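Local coordinates for histone acetyltransferase HPA2 and related acetyltransferases (Corynebacterium glutamicum ATCC 13032, PDB 2QEC), which is a GNAT-family protein that probably transfers an acyl group, other than an aminoacyl group, to an acceptor molecule, at residues Arg118-Lys122 with Ile159-Ala163. The protein carries 1 engineered substitution. Residues are numbered along the deposited sequence; the frame is centred on the assembly and turned at random.
Sequences RFHPK and IYLEA
The imidazole of H120 lies across the phenol ring of Y160, joining the loop ahead of strand 126-133 to strand 159-163 of the GNAT fold. In this fold the strand pairs in parallel with 126-133 on one side and antiparallel with 192-197 on the other. The two side chains cross at about a right angle, their ring planes inclined by 35° and their centroids 4.0 Å apart, which makes the pair neither a true stack nor an edge-to-face contact. The overlap is also uneven: Y160 CE2 sits over the middle of the imidazole, whereas H120 CG meets the phenol face displaced toward its rim. H120 CA continues the cover as a CH-pi contact, 4.2 Å from the Y160 centroid and 15° off the ring normal. Farther along the loop, P121 brings its CD to within 3.5 Å of Y160 CD1, and at the other end of the ring F119 CB approaches Y160 OH at 3.7 Å.

The CB of Y160 points at the loop, and with CG anti to the backbone N (chi1 177°) the phenol leans along the strand toward E162. Its hydroxyl donates a very short hydrogen bond of 2.5 Å to E162 OE2, and this oxygen lies at the edge of the phenol, in its plane. The bond ties the end of the phenol to the carboxylate. The polar edge of H120 is held too: ND1 hydrogen-bonds to NE2 of H125, while Y127 meets the imidazole edge-to-face. I183 of strand 178-183 touches F119, Y160 and E162. H120 NE2 and E162 OE2 remain 4.3 Å apart, linked through a water that lies in the imidazole plane, 2.5 Å from H120 NE2, and donates a weak 3.5 Å bond to E162 OE2.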
loop_
_atom_site.group_PDB
_atom_site.type_symbol
_atom_site.label_atom_id
_atom_site.label_comp_id
_atom_site.label_asym_id
_atom_site.label_seq_id
_atom_site.Cartn_x
_atom_site.Cartn_y
_atom_site.Cartn_z
ATOM N N ARG A 118 7.569 -7.480 6.024
ATOM C CA ARG A 118 6.680 -8.198 5.085
ATOM C C ARG A 118 5.388 -7.460 4.675
ATOM O O ARG A 118 4.857 -7.647 3.549
ATOM C CB ARG A 118 6.334 -9.603 5.625
ATOM N N PHE A 119 4.909 -6.582 5.542
ATOM C CA PHE A 119 3.667 -5.846 5.286
ATOM C C PHE A 119 3.899 -4.453 4.704
ATOM O O PHE A 119 2.944 -3.782 4.340
ATOM C CB PHE A 119 2.870 -5.771 6.582
ATOM C CG PHE A 119 2.334 -7.098 7.023
ATOM C CD1 PHE A 119 1.164 -7.596 6.493
ATOM C CD2 PHE A 119 3.015 -7.870 7.964
ATOM C CE1 PHE A 119 0.662 -8.811 6.875
ATOM C CE2 PHE A 119 2.513 -9.110 8.346
ATOM C CZ PHE A 119 1.329 -9.573 7.810
ATOM N N HIS A 120 5.161 -4.033 4.579
ATOM C CA HIS A 120 5.502 -2.807 3.895
ATOM C C HIS A 120 5.235 -2.956 2.401
ATOM O O HIS A 120 5.674 -3.914 1.764
ATOM C CB HIS A 120 6.973 -2.415 4.040
ATOM C CG HIS A 120 7.397 -2.126 5.441
ATOM N ND1 HIS A 120 8.159 -1.022 5.780
ATOM C CD2 HIS A 120 7.200 -2.814 6.593
ATOM C CE1 HIS A 120 8.387 -1.034 7.074
ATOM N NE2 HIS A 120 7.825 -2.107 7.594
ATOM N N PRO A 121 4.545 -1.996 1.833
ATOM C CA PRO A 121 4.392 -2.025 0.371
ATOM C C PRO A 121 5.746 -2.066 -0.377
ATOM O O PRO A 121 6.768 -1.607 0.122
ATOM C CB PRO A 121 3.554 -0.766 0.078
ATOM C CG PRO A 121 2.869 -0.465 1.436
ATOM C CD PRO A 121 3.879 -0.836 2.447
ATOM N N LYS A 122 5.772 -2.719 -1.533
ATOM C CA LYS A 122 7.039 -2.962 -2.219
ATOM C C LYS A 122 7.342 -1.810 -3.152
ATOM O O LYS A 122 7.504 -1.984 -4.354
ATOM C CB LYS A 122 6.978 -4.267 -3.011
ATOM C CG LYS A 122 6.632 -5.489 -2.160
ATOM C CD LYS A 122 7.780 -5.862 -1.215
ATOM C CE LYS A 122 7.572 -7.240 -0.544
ATOM N NZ LYS A 122 8.664 -7.521 0.446
ATOM N N ILE A 159 5.534 7.589 2.936
ATOM C CA ILE A 159 5.828 7.180 4.291
ATOM C C ILE A 159 4.897 6.001 4.677
ATOM O O ILE A 159 3.699 6.064 4.460
ATOM C CB ILE A 159 5.593 8.321 5.268
ATOM C CG1 ILE A 159 6.262 9.610 4.771
ATOM C CG2 ILE A 159 6.139 7.925 6.666
ATOM C CD1 ILE A 159 6.102 10.834 5.741
ATOM N N TYR A 160 5.486 4.963 5.279
ATOM C CA TYR A 160 4.781 3.849 5.943
ATOM C C TYR A 160 4.928 3.943 7.476
ATOM O O TYR A 160 5.969 4.336 7.970
ATOM C CB TYR A 160 5.372 2.514 5.414
ATOM C CG TYR A 160 4.814 1.239 6.026
ATOM C CD1 TYR A 160 3.637 0.704 5.599
ATOM C CD2 TYR A 160 5.467 0.610 7.091
ATOM C CE1 TYR A 160 3.105 -0.471 6.182
ATOM C CE2 TYR A 160 4.946 -0.543 7.689
ATOM C CZ TYR A 160 3.755 -1.092 7.190
ATOM O OH TYR A 160 3.213 -2.236 7.745
ATOM N N LEU A 161 3.864 3.626 8.206
ATOM C CA LEU A 161 3.907 3.414 9.613
ATOM C C LEU A 161 2.834 2.396 10.017
ATOM O O LEU A 161 1.976 2.001 9.238
ATOM C CB LEU A 161 3.741 4.745 10.389
ATOM C CG LEU A 161 2.465 5.571 10.143
ATOM C CD1 LEU A 161 1.250 4.994 10.884
ATOM C CD2 LEU A 161 2.680 6.979 10.583
ATOM N N GLU A 162 2.908 1.947 11.260
ATOM C CA GLU A 162 1.934 1.024 11.837
ATOM C C GLU A 162 1.374 1.636 13.076
ATOM O O GLU A 162 2.105 1.791 14.052
ATOM C CB GLU A 162 2.631 -0.284 12.131
ATOM C CG GLU A 162 2.893 -1.054 10.824
ATOM C CD GLU A 162 3.977 -2.121 10.930
ATOM O OE1 GLU A 162 4.524 -2.282 12.022
ATOM O OE2 GLU A 162 4.240 -2.833 9.921
ATOM N N ALA A 163 0.106 2.040 13.043
ATOM C CA ALA A 163 -0.483 2.777 14.178
ATOM C C ALA A 163 -1.015 1.793 15.221
ATOM O O ALA A 163 -1.644 0.788 14.888
ATOM C CB ALA A 163 -1.588 3.728 13.691
HETATM O O HOH W 1 7.712 -3.063 9.950
#